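Local atomic coordinates of fibronectin-binding protein (Streptococcus pyogenes, PDB entry 5A0L), a protein that mediates covalent attachment of this pathogen to its host through an internal thioester in its N-terminal thioester domain. Residues A30-L35 against E119-I124; Y20-Y25 against R58-T63; K145-E150 against L163-L168; Y188-F193 against N202-E207. All coordinates share one frame; numbering follows the deposited sequence.

Contact 1: A30-L35 against E119-I124; sequences ARYHNL and EDLNAI. With ZN (zinc ion), chain C.
With CG anti to its own carbonyl carbon (chi1 -63°), Tyr-32 directs its ring at the first turn of helix 120-135, where Leu-121 CB lies over one face. This CH-pi contact places Leu-121 CB 3.9 Å from the centroid of the Tyr-32 ring. Arg-31 CG covers the opposite face, so the ring is held between two aliphatic carbons. At its end, Tyr-32 OH donates to Asn-122 OD1 over 2.6 Å, the donor tilted from the carbonyl plane and the ring and amide planes 51° apart. Arg-31 NH2 donates to the same Tyr-32 OH at 3.3 Å, which probably polarises the hydroxyl as a donor. Farther along, Ile-124 CG2 lies 3.5 Å from His-33 O, while the Ile-124 side chain crosses that of Asn-34 at about a right angle, its CD1 touching the amide, whose OD1 accepts a hydrogen bond from Gln-46 NE2. One water donates to both His-33 O and Leu-121 O. The His-33 side chain leaves in the other direction; in the conformer described, His-33 NE2 binds a zinc ion at 2.2 Å, alongside five waters. The loop before strand 35-39 thus packs on the start of helix 120-135, with strand 19-23 touching His-33 and strand 45-49 meeting Ile-124.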
# COMPACT_ATOMS: atom_id res chain seq x y z
N ALA A 30 5.40 -15.19 6.44
CA ALA A 30 6.17 -14.36 5.51
C ALA A 30 5.31 -13.60 4.51
O ALA A 30 5.76 -12.61 3.92
CB ALA A 30 7.18 -15.21 4.77
N ARG A 31 4.08 -14.06 4.31
CA ARG A 31 3.15 -13.38 3.40
C ARG A 31 2.73 -11.98 3.87
O ARG A 31 2.25 -11.17 3.07
CB ARG A 31 1.90 -14.24 3.15
CG ARG A 31 1.02 -14.50 4.36
CD ARG A 31 -0.18 -15.32 3.94
NE ARG A 31 -1.01 -15.63 5.09
CZ ARG A 31 -0.86 -16.69 5.88
NH1 ARG A 31 0.12 -17.58 5.67
NH2 ARG A 31 -1.70 -16.86 6.90
N TYR A 32 2.86 -11.72 5.17
CA TYR A 32 2.38 -10.49 5.75
C TYR A 32 3.46 -9.45 6.00
O TYR A 32 4.59 -9.78 6.36
CB TYR A 32 1.67 -10.72 7.08
CG TYR A 32 0.42 -11.57 7.01
CD1 TYR A 32 -0.57 -11.34 6.05
CD2 TYR A 32 0.18 -12.56 7.94
CE1 TYR A 32 -1.73 -12.08 6.00
CE2 TYR A 32 -0.97 -13.32 7.88
CZ TYR A 32 -1.92 -13.07 6.92
OH TYR A 32 -3.02 -13.86 6.86
N HIS A 33 3.07 -8.20 5.79
CA HIS A 33 3.81 -7.03 6.18
C HIS A 33 2.82 -6.00 6.75
O HIS A 33 1.61 -6.05 6.43
CB HIS A 33 4.60 -6.42 5.00
CG HIS A 33 5.58 -7.35 4.39
ND1 HIS A 33 5.26 -8.20 3.36
CD2 HIS A 33 6.86 -7.64 4.72
CE1 HIS A 33 6.30 -8.93 3.04
NE2 HIS A 33 7.29 -8.62 3.86
N ASN A 34 3.31 -5.06 7.54
CA ASN A 34 2.47 -3.98 8.03
C ASN A 34 3.34 -2.75 8.15
O ASN A 34 3.95 -2.47 9.19
CB ASN A 34 1.79 -4.37 9.34
CG ASN A 34 0.77 -3.35 9.77
OD1 ASN A 34 0.71 -2.25 9.23
ND2 ASN A 34 -0.06 -3.73 10.71
N LEU A 35 3.48 -2.06 7.02
CA LEU A 35 4.43 -0.96 6.93
C LEU A 35 3.91 0.32 7.53
O LEU A 35 2.72 0.67 7.35
CB LEU A 35 4.84 -0.70 5.47
CG LEU A 35 5.37 -1.93 4.73
CD1 LEU A 35 5.79 -1.53 3.32
CD2 LEU A 35 6.50 -2.62 5.48
N GLU A 119 -9.65 -9.55 8.19
CA GLU A 119 -8.71 -9.27 9.24
C GLU A 119 -7.66 -8.28 8.75
O GLU A 119 -7.29 -8.31 7.57
CB GLU A 119 -8.04 -10.57 9.70
CG GLU A 119 -8.98 -11.55 10.35
CD GLU A 119 -8.42 -12.95 10.54
OE1 GLU A 119 -7.21 -13.19 10.30
OE2 GLU A 119 -9.20 -13.82 10.95
N ASP A 120 -7.15 -7.43 9.63
CA ASP A 120 -6.28 -6.33 9.23
C ASP A 120 -5.12 -6.78 8.32
O ASP A 120 -4.88 -6.15 7.29
CB ASP A 120 -5.70 -5.63 10.44
CG ASP A 120 -6.74 -4.89 11.26
OD1 ASP A 120 -7.92 -4.81 10.86
OD2 ASP A 120 -6.36 -4.43 12.35
N LEU A 121 -4.39 -7.83 8.68
CA LEU A 121 -3.22 -8.20 7.87
C LEU A 121 -3.65 -8.70 6.50
O LEU A 121 -2.92 -8.50 5.52
CB LEU A 121 -2.37 -9.23 8.61
CG LEU A 121 -1.59 -8.68 9.81
CD1 LEU A 121 -1.05 -9.80 10.71
CD2 LEU A 121 -0.46 -7.75 9.39
N ASN A 122 -4.79 -9.38 6.42
CA ASN A 122 -5.33 -9.78 5.13
C ASN A 122 -5.84 -8.58 4.30
O ASN A 122 -5.74 -8.61 3.06
CB ASN A 122 -6.46 -10.80 5.31
CG ASN A 122 -5.97 -12.13 5.81
OD1 ASN A 122 -4.85 -12.54 5.53
ND2 ASN A 122 -6.84 -12.84 6.56
N ALA A 123 -6.38 -7.58 4.97
CA ALA A 123 -6.89 -6.39 4.30
C ALA A 123 -5.71 -5.60 3.72
O ALA A 123 -5.80 -5.06 2.59
CB ALA A 123 -7.71 -5.55 5.25
N ILE A 124 -4.63 -5.49 4.49
CA ILE A 124 -3.39 -4.86 3.98
C ILE A 124 -2.91 -5.65 2.76
O ILE A 124 -2.54 -5.06 1.74
CB ILE A 124 -2.34 -4.83 5.10
CG1 ILE A 124 -2.74 -3.82 6.18
CG2 ILE A 124 -0.96 -4.49 4.55
CD1 ILE A 124 -1.95 -3.93 7.46
ZN ZN C . 9.16 -9.76 3.89
O HOH W 1 8.19 -11.69 3.56
O HOH W 2 -0.08 -7.85 5.13
O HOH W 3 10.98 -10.94 3.83
O HOH W 4 9.60 -9.49 1.86
O HOH W 5 9.12 -10.21 5.95
O HOH W 6 10.45 -8.17 4.27

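Contact 2: Y20-Y25 against R58-T63; sequences YGYDSY and RPTYST
Tyr-20 reaches the loop 58-63 with its hydroxyl. Its CG lies anti to the backbone N (chi1 -179°), which carries the ring toward the loop until Tyr-20 OH accepts from Tyr-61 N at 3.0 Å, an almost straight bond that arrives at the ring edge. A water lying 2.6 Å from Tyr-20 OH donates to Pro-59 O. Tyr-22 has a different conformation, its CG lodged between the backbone N and carbonyl carbon (chi1 45°), and the ring lies against Thr-60: Tyr-22 CD2 is 3.2 Å from Thr-60 OG1, with the methyl CG2 close by. The Tyr-22 hydroxyl is occupied elsewhere, by Glu-44. Thr-60 itself is rotated away from the usual staggered torsions (chi1 -32°), with CG2 approaching both tyrosines. Between the backbones a single beta bridge joins Asp-23 and Pro-59: Asp-23 N donates to Arg-58 O at 2.9 Å, and Thr-60 N to Asp-23 O at 3.1 Å. The Asp-23 carboxylate closes an Asx turn, OD1 taking the N-H of Tyr-25, and it also receives Asn-34 N. Beyond the bridge, Pro-59 to Ser-62 form a type II turn, closed by Ser-62 N donating to Pro-59 O over 3.2 Å. Chemically, then, the loop is held to strand 19-23 chiefly through polar backbone groups, with one tyrosine hydroxyl accepting a further backbone N-H and the Thr-60 methyl adding apolar contact to the tyrosines.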
# COMPACT_ATOMS: atom_id res chain seq x y z
N TYR A 20 11.33 7.74 9.25
CA TYR A 20 11.67 6.33 9.45
C TYR A 20 10.52 5.47 8.90
O TYR A 20 9.36 5.70 9.27
CB TYR A 20 11.86 6.09 10.95
CG TYR A 20 12.23 4.70 11.39
CD1 TYR A 20 13.08 3.89 10.68
CD2 TYR A 20 11.69 4.18 12.55
CE1 TYR A 20 13.40 2.61 11.10
CE2 TYR A 20 11.99 2.92 13.00
CZ TYR A 20 12.82 2.11 12.29
OH TYR A 20 13.13 0.84 12.72
N GLY A 21 10.85 4.52 8.03
CA GLY A 21 9.92 3.58 7.50
C GLY A 21 10.29 2.19 7.95
O GLY A 21 11.46 1.81 7.87
N TYR A 22 9.30 1.40 8.35
CA TYR A 22 9.58 0.15 9.02
C TYR A 22 8.43 -0.83 8.88
O TYR A 22 7.27 -0.44 8.68
CB TYR A 22 9.86 0.36 10.54
CG TYR A 22 8.89 1.28 11.24
CD1 TYR A 22 9.04 2.66 11.19
CD2 TYR A 22 7.80 0.78 11.99
CE1 TYR A 22 8.18 3.53 11.84
CE2 TYR A 22 6.95 1.65 12.66
CZ TYR A 22 7.15 3.02 12.58
OH TYR A 22 6.32 3.93 13.22
N ASP A 23 8.75 -2.12 8.97
CA ASP A 23 7.74 -3.17 8.96
C ASP A 23 7.39 -3.49 10.41
O ASP A 23 8.24 -4.01 11.13
CB ASP A 23 8.24 -4.39 8.24
CG ASP A 23 7.20 -5.47 8.07
OD1 ASP A 23 6.03 -5.31 8.50
OD2 ASP A 23 7.57 -6.52 7.49
N SER A 24 6.15 -3.19 10.82
CA SER A 24 5.69 -3.39 12.18
C SER A 24 5.15 -4.79 12.41
O SER A 24 4.79 -5.13 13.57
CB SER A 24 4.63 -2.34 12.52
OG SER A 24 3.40 -2.57 11.86
N TYR A 25 5.06 -5.63 11.39
CA TYR A 25 4.59 -7.01 11.59
C TYR A 25 5.65 -7.81 12.35
O TYR A 25 6.83 -7.78 11.99
CB TYR A 25 4.28 -7.69 10.25
CG TYR A 25 3.83 -9.13 10.37
CD1 TYR A 25 2.67 -9.47 11.04
CD2 TYR A 25 4.57 -10.16 9.81
CE1 TYR A 25 2.27 -10.79 11.16
CE2 TYR A 25 4.16 -11.47 9.90
CZ TYR A 25 2.99 -11.78 10.56
OH TYR A 25 2.61 -13.09 10.66
N ARG A 58 12.87 -2.97 6.54
CA ARG A 58 13.23 -3.88 7.63
C ARG A 58 12.24 -3.78 8.80
O ARG A 58 11.61 -2.75 9.02
CB ARG A 58 14.66 -3.57 8.10
CG ARG A 58 15.74 -3.74 7.03
CD ARG A 58 15.63 -5.09 6.33
NE ARG A 58 15.76 -6.21 7.26
CZ ARG A 58 15.09 -7.36 7.17
NH1 ARG A 58 14.20 -7.55 6.20
NH2 ARG A 58 15.28 -8.29 8.08
N PRO A 59 12.17 -4.85 9.61
CA PRO A 59 11.38 -4.79 10.83
C PRO A 59 11.81 -3.65 11.73
O PRO A 59 13.00 -3.29 11.79
CB PRO A 59 11.65 -6.15 11.51
CG PRO A 59 11.97 -7.07 10.37
CD PRO A 59 12.76 -6.18 9.41
N THR A 60 10.88 -3.10 12.48
CA THR A 60 11.18 -2.06 13.43
C THR A 60 12.33 -2.47 14.37
O THR A 60 12.40 -3.62 14.83
CB THR A 60 9.96 -1.70 14.28
OG1 THR A 60 8.79 -1.88 13.50
CG2 THR A 60 10.07 -0.27 14.77
N TYR A 61 13.23 -1.52 14.60
CA TYR A 61 14.31 -1.69 15.59
C TYR A 61 15.44 -2.59 15.08
O TYR A 61 16.34 -2.95 15.84
CB TYR A 61 13.83 -2.12 17.00
CG TYR A 61 12.74 -1.25 17.55
CD1 TYR A 61 13.00 0.04 18.02
CD2 TYR A 61 11.43 -1.70 17.60
CE1 TYR A 61 11.98 0.86 18.52
CE2 TYR A 61 10.41 -0.90 18.10
CZ TYR A 61 10.70 0.37 18.56
OH TYR A 61 9.69 1.19 19.07
N SER A 62 15.43 -2.92 13.79
CA SER A 62 16.54 -3.64 13.14
C SER A 62 17.84 -2.85 13.26
O SER A 62 17.84 -1.64 13.57
CB SER A 62 16.26 -3.91 11.63
OG SER A 62 15.20 -4.84 11.41
N THR A 63 18.95 -3.54 13.02
CA THR A 63 20.26 -2.87 12.98
C THR A 63 20.50 -2.05 11.72
O THR A 63 21.44 -1.27 11.69
CB THR A 63 21.41 -3.87 13.09
OG1 THR A 63 21.29 -4.88 12.07
CG2 THR A 63 21.39 -4.53 14.46
O HOH W 7 14.05 -0.83 10.96

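Contact 3: K145-E150 against L163-L168; sequences KMWERE and LMREAL
Trp-147 and Met-164 form a Met-aromatic contact that seats the type II turn Lys-145 to Glu-148, at the start of helix 148-152, against helix 158-172. Trp-147 is the main bump: its indole points at the helix and settles over the shallow hollow lined by Met-164, the aliphatic part of Arg-165, and Leu-168. Met-164 bends at its last torsion (chi3 71°), curling its methyl back under the ring while the sulfur stays farther from it; in this CH-pi contact Met-164 CE stands 3.7 Å from the centroid of the six-membered ring of Trp-147, nearly on its normal. Nearer the helix backbone, Met-164 CB fills in beneath Trp-147 CZ3 at 3.8 Å. The other face of the indole is lined by Met-146 CB, so methionines flank the ring. Farther out, the bent end of Met-146 crosses Leu-168 at about a right angle, bringing Met-146 SD to 3.7 Å from Leu-168 CD2. Helix 120-135 also contributes, Leu-125 against the indole and Val-126 against Met-164. Arg-165 is the return bump, an extended arm reaching to the turn. Its NE and NH2 grip Met-146 O side-on, NE at 2.9 Å and lying in the carbonyl plane. Arg-165 NH2 also forms a salt bridge to the anti lone pair of Glu-148 OE1 at 2.8 Å, carboxylate and guanidinium nearly coplanar, while Glu-148 OE2 pairs with Arg-152. A water lies 2.6 Å from Glu-148 OE1, to which it donates, and accepts from Arg-165 NH1.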
# COMPACT_ATOMS: atom_id res chain seq x y z
N LYS A 145 -8.34 -17.93 -7.88
CA LYS A 145 -7.44 -18.93 -7.31
C LYS A 145 -6.42 -18.34 -6.34
O LYS A 145 -5.62 -19.07 -5.79
CB LYS A 145 -6.73 -19.71 -8.42
CG LYS A 145 -7.63 -20.64 -9.22
CD LYS A 145 -6.93 -21.21 -10.43
CE LYS A 145 -7.74 -22.36 -11.03
NZ LYS A 145 -9.14 -21.97 -11.37
N MET A 146 -6.44 -17.04 -6.12
CA MET A 146 -5.42 -16.44 -5.25
C MET A 146 -5.59 -16.93 -3.83
O MET A 146 -6.70 -17.05 -3.32
CB MET A 146 -5.45 -14.92 -5.33
CG MET A 146 -4.86 -14.42 -6.64
SD MET A 146 -4.95 -12.62 -6.79
CE MET A 146 -3.68 -12.13 -5.67
N TRP A 147 -4.44 -17.20 -3.21
CA TRP A 147 -4.36 -17.68 -1.82
C TRP A 147 -4.98 -19.08 -1.61
O TRP A 147 -5.21 -19.51 -0.47
CB TRP A 147 -4.95 -16.65 -0.83
CG TRP A 147 -4.33 -15.31 -0.99
CD1 TRP A 147 -3.05 -14.98 -0.72
CD2 TRP A 147 -4.97 -14.12 -1.48
NE1 TRP A 147 -2.84 -13.65 -1.03
CE2 TRP A 147 -4.00 -13.11 -1.49
CE3 TRP A 147 -6.26 -13.83 -1.91
CZ2 TRP A 147 -4.30 -11.81 -1.88
CZ3 TRP A 147 -6.55 -12.54 -2.30
CH2 TRP A 147 -5.58 -11.55 -2.30
N GLU A 148 -5.23 -19.81 -2.69
CA GLU A 148 -5.74 -21.16 -2.55
C GLU A 148 -4.74 -22.06 -1.79
O GLU A 148 -5.14 -22.98 -1.09
CB GLU A 148 -6.10 -21.75 -3.90
CG GLU A 148 -6.87 -23.07 -3.82
CD GLU A 148 -8.26 -23.01 -3.20
OE1 GLU A 148 -8.82 -21.93 -2.97
OE2 GLU A 148 -8.80 -24.10 -2.98
N ARG A 149 -3.43 -21.84 -1.99
CA ARG A 149 -2.45 -22.63 -1.26
C ARG A 149 -2.65 -22.46 0.25
O ARG A 149 -2.67 -23.44 1.02
CB ARG A 149 -1.04 -22.27 -1.67
CG ARG A 149 0.01 -23.17 -1.03
CD ARG A 149 1.42 -22.85 -1.53
NE ARG A 149 1.61 -23.20 -2.94
CZ ARG A 149 2.71 -22.93 -3.64
NH1 ARG A 149 3.73 -22.31 -3.06
NH2 ARG A 149 2.79 -23.26 -4.92
N GLU A 150 -2.83 -21.21 0.68
CA GLU A 150 -3.15 -20.92 2.08
C GLU A 150 -4.43 -21.60 2.59
O GLU A 150 -4.46 -22.07 3.70
CB GLU A 150 -3.22 -19.42 2.30
CG GLU A 150 -1.88 -18.71 2.31
CD GLU A 150 -1.24 -18.44 0.96
OE1 GLU A 150 -1.83 -18.65 -0.13
OE2 GLU A 150 -0.09 -17.97 1.01
N LEU A 163 -13.71 -13.47 0.98
CA LEU A 163 -13.84 -12.01 1.14
C LEU A 163 -12.70 -11.28 0.43
O LEU A 163 -12.89 -10.25 -0.22
CB LEU A 163 -13.85 -11.59 2.62
CG LEU A 163 -15.06 -12.02 3.46
CD1 LEU A 163 -14.80 -11.60 4.90
CD2 LEU A 163 -16.35 -11.45 2.92
N MET A 164 -11.48 -11.79 0.61
CA MET A 164 -10.29 -11.14 0.02
C MET A 164 -10.34 -11.08 -1.51
O MET A 164 -10.04 -10.04 -2.11
CB MET A 164 -9.04 -11.90 0.45
CG MET A 164 -8.71 -11.75 1.96
SD MET A 164 -7.50 -12.99 2.54
CE MET A 164 -6.00 -12.38 1.74
N ARG A 165 -10.72 -12.19 -2.12
CA ARG A 165 -10.80 -12.23 -3.58
C ARG A 165 -11.85 -11.27 -4.10
O ARG A 165 -11.60 -10.55 -5.08
CB ARG A 165 -11.15 -13.64 -4.04
CG ARG A 165 -10.07 -14.65 -3.78
CD ARG A 165 -10.57 -16.08 -3.97
NE ARG A 165 -9.52 -17.08 -3.80
CZ ARG A 165 -9.71 -18.37 -3.57
NH1 ARG A 165 -10.92 -18.87 -3.49
NH2 ARG A 165 -8.66 -19.17 -3.39
N GLU A 166 -13.02 -11.22 -3.46
CA GLU A 166 -14.05 -10.32 -3.92
C GLU A 166 -13.65 -8.86 -3.76
O GLU A 166 -13.94 -8.01 -4.62
CB GLU A 166 -15.40 -10.65 -3.23
CG GLU A 166 -15.95 -12.02 -3.64
CD GLU A 166 -16.01 -12.21 -5.16
OE1 GLU A 166 -16.72 -11.41 -5.82
OE2 GLU A 166 -15.35 -13.15 -5.72
N ALA A 167 -12.99 -8.54 -2.65
CA ALA A 167 -12.53 -7.19 -2.41
C ALA A 167 -11.51 -6.77 -3.48
O ALA A 167 -11.56 -5.66 -4.00
CB ALA A 167 -11.95 -7.03 -1.03
N LEU A 168 -10.57 -7.67 -3.76
CA LEU A 168 -9.53 -7.34 -4.75
C LEU A 168 -10.15 -7.03 -6.13
O LEU A 168 -9.76 -6.05 -6.79
CB LEU A 168 -8.52 -8.48 -4.81
CG LEU A 168 -7.35 -8.24 -5.77
CD1 LEU A 168 -6.63 -6.94 -5.47
CD2 LEU A 168 -6.39 -9.43 -5.69
O HOH W 8 -11.30 -21.52 -2.43

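Contact 4: Y188-F193 against N202-E207; sequences YRLNIF and NLLSAE
Phe-193 and Leu-203 form a hydrogen-bonded pair in the antiparallel beta hairpin of strands 191-195 and 203-205, part of a closed six-stranded barrel. Phe-193 N donates to Leu-203 O at 2.8 Å, and Leu-203 N returns a bond to a lone pair of Phe-193 O. Their side chains share one face of the sheet, where the Phe-193 ring presents its edge to Ser-205 CB and meets Trp-19 edge-to-face. On the other face, the non-hydrogen-bonded pair Ile-192 and Leu-204 brings Ile-192 CD1 to 4.0 Å from Leu-204 CD1, beside Phe-50. Strands 45-49 and 66-72 flank the hairpin.

Leu-190, just before the strand, can be followed outward as it lies along the partner segment. Its CB sits 3.8 Å from Ser-205 OG and also packs on Leu-204 CD1. The branch point CG approaches Ser-205 O, and from there the methyls part: Leu-190 CD1 comes to 3.8 Å from Ser-205 O, a buried carbonyl with no hydrogen-bond partner in the model, while Leu-190 CD2 goes on to 3.6 Å from Glu-207 CA. Leu-100 and Ile-103 of helix 92-105 also touch this side chain.

Ser-205 replaces a backbone acceptor at the end of the pairing. Its OG is wedged between its own N and carbonyl carbon (chi1 65°), which brings it to Asn-191; Ser-205 N meanwhile binds Asn-191 O. The serine hydroxyl is used twice, as Ser-205 OG accepts from Asn-191 N at 2.9 Å and donates to Glu-207 O at 2.7 Å.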
# COMPACT_ATOMS: atom_id res chain seq x y z
N TYR A 188 -8.65 15.37 -1.03
CA TYR A 188 -8.01 14.10 -0.69
C TYR A 188 -6.60 14.05 -1.29
O TYR A 188 -6.43 14.28 -2.48
CB TYR A 188 -8.82 12.91 -1.22
CG TYR A 188 -8.42 11.54 -0.72
CD1 TYR A 188 -8.52 11.21 0.63
CD2 TYR A 188 -8.02 10.55 -1.60
CE1 TYR A 188 -8.17 9.96 1.08
CE2 TYR A 188 -7.67 9.29 -1.15
CZ TYR A 188 -7.76 8.98 0.19
OH TYR A 188 -7.45 7.71 0.59
N ARG A 189 -5.63 13.65 -0.48
CA ARG A 189 -4.23 13.64 -0.90
C ARG A 189 -3.50 12.51 -0.18
O ARG A 189 -3.74 12.27 1.00
CB ARG A 189 -3.56 14.98 -0.55
CG ARG A 189 -2.15 15.14 -1.13
CD ARG A 189 -1.51 16.48 -0.80
NE ARG A 189 -2.38 17.60 -1.13
CZ ARG A 189 -2.22 18.84 -0.68
NH1 ARG A 189 -1.20 19.15 0.10
NH2 ARG A 189 -3.11 19.75 -0.99
N LEU A 190 -2.59 11.87 -0.92
CA LEU A 190 -1.69 10.88 -0.36
C LEU A 190 -0.25 11.36 -0.55
O LEU A 190 0.01 12.43 -1.11
CB LEU A 190 -1.89 9.49 -0.97
CG LEU A 190 -3.31 8.96 -0.87
CD1 LEU A 190 -3.38 7.64 -1.63
CD2 LEU A 190 -3.76 8.76 0.58
N ASN A 191 0.69 10.55 -0.07
CA ASN A 191 2.11 10.89 -0.08
C ASN A 191 2.92 9.71 -0.56
O ASN A 191 2.61 8.56 -0.26
CB ASN A 191 2.56 11.34 1.31
CG ASN A 191 1.84 12.57 1.77
OD1 ASN A 191 0.69 12.49 2.28
ND2 ASN A 191 2.45 13.71 1.53
N ILE A 192 4.00 10.06 -1.29
CA ILE A 192 5.04 9.10 -1.65
C ILE A 192 6.22 9.35 -0.70
O ILE A 192 6.56 10.47 -0.40
CB ILE A 192 5.48 9.26 -3.13
CG1 ILE A 192 4.36 8.77 -4.06
CG2 ILE A 192 6.82 8.57 -3.41
CD1 ILE A 192 4.22 7.26 -4.13
N PHE A 193 6.80 8.24 -0.26
CA PHE A 193 8.02 8.25 0.55
C PHE A 193 9.14 7.68 -0.32
O PHE A 193 9.13 6.52 -0.68
CB PHE A 193 7.79 7.48 1.84
CG PHE A 193 6.86 8.21 2.79
CD1 PHE A 193 5.48 8.12 2.63
CD2 PHE A 193 7.35 9.08 3.75
CE1 PHE A 193 4.65 8.84 3.44
CE2 PHE A 193 6.51 9.78 4.58
CZ PHE A 193 5.14 9.68 4.40
N ASN A 202 10.22 2.52 -2.49
CA ASN A 202 9.48 3.72 -2.19
C ASN A 202 8.10 3.27 -1.63
O ASN A 202 7.63 2.19 -1.98
CB ASN A 202 9.30 4.59 -3.44
CG ASN A 202 10.61 5.00 -4.04
OD1 ASN A 202 11.54 5.39 -3.34
ND2 ASN A 202 10.67 4.96 -5.34
N LEU A 203 7.53 4.12 -0.77
CA LEU A 203 6.26 3.79 -0.10
C LEU A 203 5.16 4.75 -0.51
O LEU A 203 5.41 5.88 -0.86
CB LEU A 203 6.42 3.78 1.44
CG LEU A 203 7.60 2.98 1.99
CD1 LEU A 203 7.72 3.13 3.50
CD2 LEU A 203 7.54 1.51 1.58
N LEU A 204 3.92 4.27 -0.37
CA LEU A 204 2.73 5.06 -0.61
C LEU A 204 1.94 5.07 0.72
O LEU A 204 1.66 4.00 1.26
CB LEU A 204 1.90 4.42 -1.72
CG LEU A 204 0.53 5.04 -1.99
CD1 LEU A 204 0.63 6.44 -2.54
CD2 LEU A 204 -0.27 4.17 -2.94
N SER A 205 1.52 6.27 1.16
CA SER A 205 0.72 6.33 2.38
C SER A 205 -0.71 5.88 2.14
O SER A 205 -1.23 5.90 1.03
CB SER A 205 0.74 7.74 2.94
OG SER A 205 0.13 8.67 2.11
N ALA A 206 -1.37 5.49 3.24
CA ALA A 206 -2.77 5.04 3.22
C ALA A 206 -3.73 6.16 3.63
O ALA A 206 -4.93 5.93 3.69
CB ALA A 206 -2.95 3.84 4.13
N GLU A 207 -3.20 7.35 3.88
CA GLU A 207 -3.93 8.57 4.19
C GLU A 207 -2.96 9.73 4.01
O GLU A 207 -1.74 9.52 3.85
CB GLU A 207 -4.50 8.58 5.60
CG GLU A 207 -3.47 8.62 6.72
CD GLU A 207 -4.06 8.80 8.10
OE1 GLU A 207 -5.01 9.61 8.30
OE2 GLU A 207 -3.52 8.19 8.99
O HOH W 9 -7.30 7.32 3.26

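From the N terminus, strand 19-23 opens contact 2, and the following loop opens contact 1 before contact 2 has closed at 58-63. Contact 1 then closes at 119-124, so the two cross. They also touch, through hydrogen bonds of Asp-23 and Ser-24 with Asn-34. The later contacts follow in series, each closing a short loop: contact 3 bridges 145-150 to helix 158-172, and contact 4 the final hairpin. Contact 1 joins barrel to helices. It meets contact 3 where Asn-122 packs on Met-164, and contact 4 where Leu-35 packs on Leu-203. Contacts 2 and 4 both reach the barrel sheet, without touching, whereas contact 3 belongs to the helical side, its centre about 25 Å from that of contact 4.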